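PDB 2VM9: discoidin-2 from Dictyostelium discoideum, which binds galactose and N-acetylgalactosamine as a trimeric, calcium-containing lectin, and may take part in spore formation and in building the spore coat. Local coordinates for residues 14-22 with 60-71; 30-38 with 146-154. All blocks are in the same frame, centred on the assembly; numbering follows the deposited sequence. Where two conformers were deposited one is given.

Contact 1. Residues 14-22 with 60-71; sequences ALLNLRSST and NQFIVAGSDSVK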
loop_
_atom_site.group_PDB
_atom_site.type_symbol
_atom_site.label_atom_id
_atom_site.label_comp_id
_atom_site.label_asym_id
_atom_site.label_seq_id
_atom_site.Cartn_x
_atom_site.Cartn_y
_atom_site.Cartn_z
ATOM N N ALA A 14 -10.456 -4.449 11.106
ATOM C CA ALA A 14 -10.363 -2.990 10.982
ATOM C C ALA A 14 -9.566 -2.568 9.725
ATOM O O ALA A 14 -8.713 -1.691 9.767
ATOM C CB ALA A 14 -9.779 -2.351 12.285
ATOM N N LEU A 15 -9.829 -3.240 8.609
ATOM C CA LEU A 15 -9.078 -2.978 7.377
ATOM C C LEU A 15 -9.741 -1.959 6.448
ATOM O O LEU A 15 -9.108 -1.490 5.490
ATOM C CB LEU A 15 -8.815 -4.278 6.611
ATOM C CG LEU A 15 -7.906 -5.289 7.335
ATOM C CD1 LEU A 15 -7.785 -6.580 6.546
ATOM C CD2 LEU A 15 -6.506 -4.680 7.611
ATOM N N LEU A 16 -11.016 -1.656 6.681
ATOM C CA LEU A 16 -11.751 -0.794 5.764
ATOM C C LEU A 16 -12.361 0.391 6.505
ATOM O O LEU A 16 -12.803 0.243 7.636
ATOM C CB LEU A 16 -12.865 -1.581 5.055
ATOM C CG LEU A 16 -12.363 -2.742 4.201
ATOM C CD1 LEU A 16 -13.544 -3.567 3.728
ATOM C CD2 LEU A 16 -11.531 -2.207 3.004
ATOM N N ASN A 17 -12.345 1.560 5.878
ATOM C CA ASN A 17 -13.066 2.726 6.370
ATOM C C ASN A 17 -14.534 2.525 5.940
ATOM O O ASN A 17 -14.785 2.046 4.823
ATOM C CB ASN A 17 -12.568 4.002 5.681
ATOM C CG ASN A 17 -11.062 4.274 5.881
ATOM O OD1 ASN A 17 -10.264 4.326 4.902
ATOM N ND2 ASN A 17 -10.674 4.497 7.133
ATOM N N LEU A 18 -15.481 2.878 6.807
ATOM C CA LEU A 18 -16.920 2.792 6.454
ATOM C C LEU A 18 -17.536 4.183 6.449
ATOM O O LEU A 18 -17.227 5.026 7.312
ATOM C CB LEU A 18 -17.684 1.917 7.463
ATOM C CG LEU A 18 -17.334 0.425 7.559
ATOM C CD1 LEU A 18 -18.411 -0.298 8.380
ATOM C CD2 LEU A 18 -17.226 -0.166 6.178
ATOM N N ARG A 19 -18.426 4.411 5.498
ATOM C CA ARG A 19 -19.175 5.656 5.437
ATOM C C ARG A 19 -20.614 5.355 5.057
ATOM O O ARG A 19 -20.887 4.900 3.940
ATOM C CB ARG A 19 -18.580 6.575 4.374
ATOM C CG ARG A 19 -19.337 7.917 4.302
ATOM C CD ARG A 19 -18.669 8.871 3.327
ATOM N NE ARG A 19 -18.855 8.477 1.928
ATOM C CZ ARG A 19 -19.940 8.730 1.189
ATOM N NH1 ARG A 19 -20.993 9.332 1.712
ATOM N NH2 ARG A 19 -19.978 8.351 -0.089
ATOM N N SER A 20 -21.543 5.643 5.954
ATOM C CA SER A 20 -22.964 5.495 5.613
ATOM C C SER A 20 -23.529 6.755 4.934
ATOM O O SER A 20 -23.001 7.879 5.075
ATOM C CB SER A 20 -23.789 5.198 6.883
ATOM O OG SER A 20 -23.569 6.243 7.838
ATOM N N SER A 21 -24.650 6.557 4.238
ATOM C CA SER A 21 -25.403 7.632 3.616
ATOM C C SER A 21 -25.988 8.527 4.741
ATOM O O SER A 21 -25.758 9.739 4.769
ATOM C CB SER A 21 -26.518 7.017 2.769
ATOM O OG SER A 21 -27.167 6.015 3.510
ATOM N N THR A 22 -26.757 7.919 5.651
ATOM C CA THR A 22 -27.309 8.621 6.819
ATOM C C THR A 22 -27.318 7.617 7.977
ATOM O O THR A 22 -27.250 6.385 7.742
ATOM C CB THR A 22 -28.765 9.147 6.586
ATOM O OG1 THR A 22 -29.672 8.034 6.426
ATOM C CG2 THR A 22 -28.837 10.077 5.340
ATOM N N ASN A 60 -32.100 4.733 -1.573
ATOM C CA ASN A 60 -30.850 5.465 -1.841
ATOM C C ASN A 60 -29.807 5.403 -0.719
ATOM O O ASN A 60 -28.802 6.133 -0.765
ATOM C CB ASN A 60 -31.217 6.933 -2.079
ATOM C CG ASN A 60 -32.176 7.078 -3.238
ATOM O OD1 ASN A 60 -31.945 6.501 -4.300
ATOM N ND2 ASN A 60 -33.270 7.800 -3.023
ATOM N N GLN A 61 -30.067 4.592 0.305
ATOM C CA GLN A 61 -29.137 4.505 1.445
ATOM C C GLN A 61 -28.028 3.507 1.121
ATOM O O GLN A 61 -28.175 2.674 0.233
ATOM C CB GLN A 61 -29.882 4.058 2.712
ATOM C CG GLN A 61 -31.059 4.996 3.035
ATOM C CD GLN A 61 -30.592 6.431 3.172
ATOM O OE1 GLN A 61 -29.728 6.753 4.011
ATOM N NE2 GLN A 61 -31.134 7.308 2.328
ATOM N N PHE A 62 -26.915 3.595 1.844
ATOM C CA PHE A 62 -25.783 2.709 1.561
ATOM C C PHE A 62 -24.784 2.779 2.681
ATOM O O PHE A 62 -24.808 3.719 3.469
ATOM C CB PHE A 62 -25.054 3.122 0.241
ATOM C CG PHE A 62 -24.639 4.590 0.209
ATOM C CD1 PHE A 62 -23.493 5.011 0.879
ATOM C CD2 PHE A 62 -25.386 5.515 -0.514
ATOM C CE1 PHE A 62 -23.113 6.384 0.873
ATOM C CE2 PHE A 62 -25.033 6.877 -0.551
ATOM C CZ PHE A 62 -23.892 7.316 0.172
ATOM N N ILE A 63 -23.879 1.801 2.703
ATOM C CA ILE A 63 -22.590 1.985 3.377
ATOM C C ILE A 63 -21.523 1.723 2.326
ATOM O O ILE A 63 -21.581 0.711 1.613
ATOM C CB ILE A 63 -22.359 1.022 4.563
ATOM C CG1 ILE A 63 -23.518 1.056 5.569
ATOM C CG2 ILE A 63 -20.999 1.347 5.263
ATOM C CD1 ILE A 63 -23.375 -0.008 6.646
ATOM N N VAL A 64 -20.564 2.636 2.240
ATOM C CA VAL A 64 -19.368 2.457 1.423
ATOM C C VAL A 64 -18.261 1.962 2.337
ATOM O O VAL A 64 -18.089 2.495 3.437
ATOM C CB VAL A 64 -18.884 3.789 0.801
ATOM C CG1 VAL A 64 -17.658 3.531 -0.088
ATOM C CG2 VAL A 64 -20.001 4.454 0.028
ATOM N N ALA A 65 -17.545 0.935 1.880
ATOM C CA ALA A 65 -16.362 0.405 2.568
ATOM C C ALA A 65 -15.171 0.593 1.651
ATOM O O ALA A 65 -15.233 0.210 0.471
ATOM C CB ALA A 65 -16.569 -1.044 2.885
ATOM N N GLY A 66 -14.097 1.197 2.156
ATOM C CA GLY A 66 -12.989 1.489 1.269
ATOM C C GLY A 66 -11.626 1.437 1.922
ATOM O O GLY A 66 -11.497 1.534 3.160
ATOM N N SER A 67 -10.618 1.288 1.070
ATOM C CA SER A 67 -9.235 1.544 1.432
ATOM C C SER A 67 -8.432 1.599 0.128
ATOM O O SER A 67 -8.946 1.247 -0.935
ATOM C CB SER A 67 -8.711 0.466 2.387
ATOM O OG SER A 67 -8.360 -0.717 1.688
ATOM N N ASP A 68 -7.175 2.054 0.212
ATOM C CA ASP A 68 -6.292 2.160 -0.977
ATOM C C ASP A 68 -5.917 0.864 -1.669
ATOM O O ASP A 68 -5.514 0.883 -2.837
ATOM C CB ASP A 68 -4.954 2.780 -0.565
ATOM C CG ASP A 68 -5.105 4.153 -0.042
ATOM O OD1 ASP A 68 -5.931 4.885 -0.612
ATOM O OD2 ASP A 68 -4.402 4.497 0.941
ATOM N N SER A 69 -5.961 -0.245 -0.943
ATOM C CA SER A 69 -5.450 -1.500 -1.494
ATOM C C SER A 69 -6.461 -2.104 -2.450
ATOM O O SER A 69 -7.676 -1.924 -2.295
ATOM C CB SER A 69 -5.121 -2.489 -0.391
ATOM O OG SER A 69 -6.290 -2.798 0.334
ATOM N N VAL A 70 -5.957 -2.793 -3.457
ATOM C CA VAL A 70 -6.828 -3.557 -4.336
ATOM C C VAL A 70 -7.198 -4.813 -3.570
ATOM O O VAL A 70 -6.332 -5.598 -3.189
ATOM C CB VAL A 70 -6.135 -3.946 -5.659
ATOM C CG1 VAL A 70 -7.030 -4.894 -6.448
ATOM C CG2 VAL A 70 -5.776 -2.689 -6.470
ATOM N N LYS A 71 -8.488 -4.984 -3.308
ATOM C CA LYS A 71 -8.963 -6.168 -2.593
ATOM C C LYS A 71 -9.616 -7.095 -3.597
ATOM O O LYS A 71 -10.144 -6.649 -4.612
ATOM C CB LYS A 71 -9.943 -5.783 -1.504
ATOM C CG LYS A 71 -9.181 -5.117 -0.337
ATOM C CD LYS A 71 -9.911 -4.048 0.388
ATOM C CE LYS A 71 -10.453 -2.942 -0.495
ATOM N NZ LYS A 71 -9.658 -1.690 -0.432
#
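Strand 17-20 runs antiparallel to strand 63-67, their axes 4.5 Å apart at an angle of 162°, and paired backbone bonds join N17 to G66 and R19 to V64. L18, I63 and A65 share one face, where compact apolar groups suit the space against W149 and L151 of strand 146-153. There L18 CD2 presses on A65 CB at 3.5 Å, closer than usual van der Waals contact; the small alanine lets the leucine lie against the strand. Strand 17-20 is an outermost strand of a five-stranded antiparallel sheet, one half of the F5/8 type C (discoidin) beta-sandwich, and strand 63-67 separates it from strand 133-142. On the other face R19 extends with CG anti to its backbone N (chi1 -179°) and bends at chi3, bringing NH1 to the edge of the F62 ring, 3.7 Å from CE1, with the guanidinium and ring planes 73° apart. Its NH2 bonds to A12 O of the second subunit. Beyond the strands, S21 CB lies over the centre of the F62 ring, a CH-pi contact of 3.6 Å to the centroid. The small serine also accepts from F62 N through OG, which in turn donates to Q61 OE1. T22 OG1 reaches that same oxygen at 2.7 Å from the opposite face of the amide, so two hydroxyls grip Q61 OE1 while Q61 NE2 is held by D58. At the other end L16 CD2 rests 3.6 Å from K71 CD, while K71 NZ bonds to S67 OG and S69 O.

Contact 2. Residues 30-38 with 146-154; sequences VKNSILNFS and SLRWELYAL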
loop_
_atom_site.group_PDB
_atom_site.type_symbol
_atom_site.label_atom_id
_atom_site.label_comp_id
_atom_site.label_asym_id
_atom_site.label_seq_id
_atom_site.Cartn_x
_atom_site.Cartn_y
_atom_site.Cartn_z
ATOM N N VAL A 30 -22.362 3.282 11.542
ATOM C CA VAL A 30 -21.665 2.137 10.936
ATOM C C VAL A 30 -20.706 1.447 11.905
ATOM O O VAL A 30 -20.380 0.285 11.717
ATOM C CB VAL A 30 -20.884 2.519 9.643
ATOM C CG1 VAL A 30 -21.818 3.143 8.591
ATOM C CG2 VAL A 30 -19.705 3.454 9.968
ATOM N N LYS A 31 -20.271 2.151 12.956
ATOM C CA LYS A 31 -19.383 1.546 13.938
ATOM C C LYS A 31 -20.101 0.373 14.661
ATOM O O LYS A 31 -19.448 -0.487 15.275
ATOM C CB LYS A 31 -18.924 2.591 14.951
ATOM C CG LYS A 31 -20.061 3.054 15.899
ATOM C CD LYS A 31 -19.526 4.011 16.998
ATOM C CE LYS A 31 -20.612 4.283 18.032
ATOM N NZ LYS A 31 -20.883 3.047 18.896
ATOM N N ASN A 32 -21.431 0.318 14.543
ATOM C CA ASN A 32 -22.202 -0.764 15.187
ATOM C C ASN A 32 -22.632 -1.842 14.184
ATOM O O ASN A 32 -23.553 -2.623 14.463
ATOM C CB ASN A 32 -23.449 -0.200 15.874
ATOM C CG ASN A 32 -23.114 0.638 17.108
ATOM O OD1 ASN A 32 -21.947 0.734 17.504
ATOM N ND2 ASN A 32 -24.123 1.272 17.696
ATOM N N SER A 33 -21.962 -1.884 13.035
ATOM C CA SER A 33 -22.463 -2.699 11.925
ATOM C C SER A 33 -21.745 -4.027 11.709
ATOM O O SER A 33 -22.114 -4.764 10.802
ATOM C CB SER A 33 -22.505 -1.897 10.605
ATOM O OG SER A 33 -21.201 -1.717 10.047
ATOM N N ILE A 34 -20.702 -4.321 12.472
ATOM C CA ILE A 34 -20.007 -5.586 12.197
ATOM C C ILE A 34 -20.919 -6.803 12.419
ATOM O O ILE A 34 -21.744 -6.834 13.354
ATOM C CB ILE A 34 -18.696 -5.771 12.997
ATOM C CG1 ILE A 34 -17.880 -6.872 12.301
ATOM C CG2 ILE A 34 -18.986 -6.176 14.460
ATOM C CD1 ILE A 34 -16.455 -6.953 12.768
ATOM N N LEU A 35 -20.756 -7.802 11.562
ATOM C CA LEU A 35 -21.442 -9.090 11.711
ATOM C C LEU A 35 -21.357 -9.561 13.158
ATOM O O LEU A 35 -20.261 -9.516 13.764
ATOM C CB LEU A 35 -20.779 -10.130 10.802
ATOM C CG LEU A 35 -21.674 -11.320 10.453
ATOM C CD1 LEU A 35 -22.773 -10.890 9.461
ATOM C CD2 LEU A 35 -20.806 -12.416 9.867
ATOM N N ASN A 36 -22.504 -9.989 13.704
ATOM C CA ASN A 36 -22.624 -10.524 15.077
ATOM C C ASN A 36 -22.379 -9.504 16.207
ATOM O O ASN A 36 -22.265 -9.868 17.398
ATOM C CB ASN A 36 -21.733 -11.765 15.257
ATOM C CG ASN A 36 -22.219 -12.955 14.451
ATOM O OD1 ASN A 36 -23.418 -13.245 14.418
ATOM N ND2 ASN A 36 -21.291 -13.660 13.813
ATOM N N PHE A 37 -22.303 -8.230 15.828
ATOM C CA PHE A 37 -22.169 -7.165 16.809
ATOM C C PHE A 37 -23.246 -7.306 17.861
ATOM O O PHE A 37 -24.430 -7.451 17.538
ATOM C CB PHE A 37 -22.269 -5.761 16.186
ATOM C CG PHE A 37 -22.185 -4.663 17.230
ATOM C CD1 PHE A 37 -20.976 -4.364 17.859
ATOM C CD2 PHE A 37 -23.315 -3.978 17.626
ATOM C CE1 PHE A 37 -20.923 -3.366 18.888
ATOM C CE2 PHE A 37 -23.270 -2.991 18.622
ATOM C CZ PHE A 37 -22.074 -2.672 19.240
ATOM N N SER A 38 -22.844 -7.278 19.125
ATOM C CA SER A 38 -23.816 -7.263 20.208
ATOM C C SER A 38 -23.220 -6.515 21.382
ATOM O O SER A 38 -22.003 -6.552 21.610
ATOM C CB SER A 38 -24.189 -8.680 20.611
ATOM O OG SER A 38 -23.096 -9.282 21.264
ATOM N N SER A 146 -31.688 -1.479 8.585
ATOM C CA SER A 146 -30.784 -1.792 9.681
ATOM C C SER A 146 -30.072 -3.082 9.306
ATOM O O SER A 146 -30.700 -4.062 8.874
ATOM C CB SER A 146 -31.553 -1.979 11.011
ATOM O OG SER A 146 -32.273 -0.801 11.378
ATOM N N LEU A 147 -28.747 -3.103 9.468
ATOM C CA LEU A 147 -28.032 -4.318 9.112
ATOM C C LEU A 147 -26.713 -4.422 9.849
ATOM O O LEU A 147 -26.174 -3.417 10.371
ATOM C CB LEU A 147 -27.788 -4.426 7.596
ATOM C CG LEU A 147 -26.801 -3.388 7.017
ATOM C CD1 LEU A 147 -25.352 -3.854 7.118
ATOM C CD2 LEU A 147 -27.132 -3.052 5.576
ATOM N N ARG A 148 -26.213 -5.653 9.885
ATOM C CA ARG A 148 -24.837 -5.938 10.247
ATOM C C ARG A 148 -24.257 -6.730 9.077
ATOM O O ARG A 148 -25.000 -7.342 8.322
ATOM C CB ARG A 148 -24.752 -6.748 11.542
ATOM C CG ARG A 148 -25.174 -5.941 12.774
ATOM C CD ARG A 148 -25.293 -6.860 14.018
ATOM N NE ARG A 148 -26.502 -7.689 13.890
ATOM C CZ ARG A 148 -26.805 -8.711 14.690
ATOM N NH1 ARG A 148 -25.983 -9.047 15.699
ATOM N NH2 ARG A 148 -27.912 -9.427 14.469
ATOM N N TRP A 149 -22.932 -6.682 8.911
ATOM C CA TRP A 149 -22.321 -7.276 7.732
ATOM C C TRP A 149 -20.835 -7.498 7.917
ATOM O O TRP A 149 -20.221 -6.975 8.866
ATOM C CB TRP A 149 -22.572 -6.421 6.475
ATOM C CG TRP A 149 -21.907 -5.070 6.473
ATOM C CD1 TRP A 149 -21.684 -4.228 7.548
ATOM C CD2 TRP A 149 -21.387 -4.400 5.326
ATOM N NE1 TRP A 149 -21.041 -3.072 7.110
ATOM C CE2 TRP A 149 -20.883 -3.148 5.753
ATOM C CE3 TRP A 149 -21.325 -4.724 3.962
ATOM C CZ2 TRP A 149 -20.287 -2.238 4.862
ATOM C CZ3 TRP A 149 -20.754 -3.829 3.088
ATOM C CH2 TRP A 149 -20.248 -2.585 3.541
ATOM N N GLU A 150 -20.284 -8.286 7.000
ATOM C CA GLU A 150 -18.856 -8.482 6.914
ATOM C C GLU A 150 -18.509 -8.680 5.449
ATOM O O GLU A 150 -19.336 -9.143 4.639
ATOM C CB GLU A 150 -18.423 -9.679 7.763
ATOM C CG GLU A 150 -16.896 -9.980 7.755
ATOM C CD GLU A 150 -16.056 -8.781 8.216
ATOM O OE1 GLU A 150 -15.561 -8.816 9.357
ATOM O OE2 GLU A 150 -15.874 -7.826 7.430
ATOM N N LEU A 151 -17.292 -8.277 5.104
ATOM C CA LEU A 151 -16.778 -8.421 3.752
ATOM C C LEU A 151 -15.561 -9.287 3.862
ATOM O O LEU A 151 -14.691 -9.003 4.695
ATOM C CB LEU A 151 -16.362 -7.038 3.234
ATOM C CG LEU A 151 -17.521 -6.138 2.793
ATOM C CD1 LEU A 151 -17.053 -4.705 2.691
ATOM C CD2 LEU A 151 -18.138 -6.647 1.441
ATOM N N TYR A 152 -15.485 -10.316 3.007
ATOM C CA TYR A 152 -14.392 -11.307 3.048
ATOM C C TYR A 152 -13.511 -11.132 1.819
ATOM O O TYR A 152 -14.021 -11.028 0.705
ATOM C CB TYR A 152 -14.928 -12.738 3.110
ATOM C CG TYR A 152 -15.748 -12.936 4.342
ATOM C CD1 TYR A 152 -15.138 -13.295 5.543
ATOM C CD2 TYR A 152 -17.127 -12.706 4.317
ATOM C CE1 TYR A 152 -15.860 -13.437 6.696
ATOM C CE2 TYR A 152 -17.888 -12.851 5.481
ATOM C CZ TYR A 152 -17.245 -13.239 6.657
ATOM O OH TYR A 152 -17.921 -13.377 7.817
ATOM N N ALA A 153 -12.200 -11.070 2.042
ATOM C CA ALA A 153 -11.268 -10.835 0.935
ATOM C C ALA A 153 -10.159 -11.884 0.962
ATOM O O ALA A 153 -9.888 -12.496 1.998
ATOM C CB ALA A 153 -10.654 -9.406 1.038
ATOM N N LEU A 154 -9.507 -12.093 -0.180
ATOM C CA LEU A 154 -8.321 -12.943 -0.166
ATOM C C LEU A 154 -7.247 -12.332 0.723
ATOM O O LEU A 154 -7.098 -11.130 0.752
ATOM C CB LEU A 154 -7.741 -13.078 -1.571
ATOM C CG LEU A 154 -8.628 -13.806 -2.576
ATOM C CD1 LEU A 154 -7.934 -13.814 -3.950
ATOM C CD2 LEU A 154 -8.907 -15.232 -2.067
#
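The loop between strands 17-20 and 52-53 of the discoidin beta-sandwich docks on strand 146-153 through a single backbone bridge, I34 with W149. W149 N sits nearly in line with the S33 C=O bond, 2.8 Å from S33 O, though its N-H is bent, whereas L35 N meets W149 O from above the carbonyl plane, 53° out of it. S33 suits this point because its small hydroxyl serves two partners: OG donates to V30 O in the carbonyl plane, on a lone pair, and accepts a weak bond from W149 NE1 at 3.2 Å, lying at the edge of the indole. With CG between the backbone N and the carbonyl carbon (chi1 66°), the indole turns back to the loop, and its ring also packs on L18, I63 and A65 of the facing sheet, filling the sandwich interior. A type II turn from I34 to F37 follows, leading to the calcium-binding residue N39. R148, long enough to reach from I34 O to F37 O, runs its CB, CG and CD past the first, and NH1 bonds to the second at 2.9 Å, that oxygen lying 27° out of the guanidinium plane. G80 O takes its NE, while N118 OD1 and R117 O take NH2, which should spread the charge of this buried side chain over several oxygens. L35 CB lies 3.9 Å from E150 CB, and its CD2 reaches Y152 OH at 3.7 Å.

Overall arrangement
The two contacts lie 11 Å apart, centre to centre, within the same beta-sandwich, and their segments alternate along the chain: 14-22, 30-38, 60-71, then 146-154. Contact 1 pairs strands of one sheet, while contact 2 fastens a loop to strand 146-153 of the other, to which strand 70-79, just past the corner at 68 and 69, also belongs. They meet in the space between the sheets, where I63 CG2 packs on W149 CZ2 and L18 on S33, and V30 closes over S20. The loop following strand 17-20 thus touches both sheets on its way to the calcium site, and both contacts also touch the third subunit of the trimer.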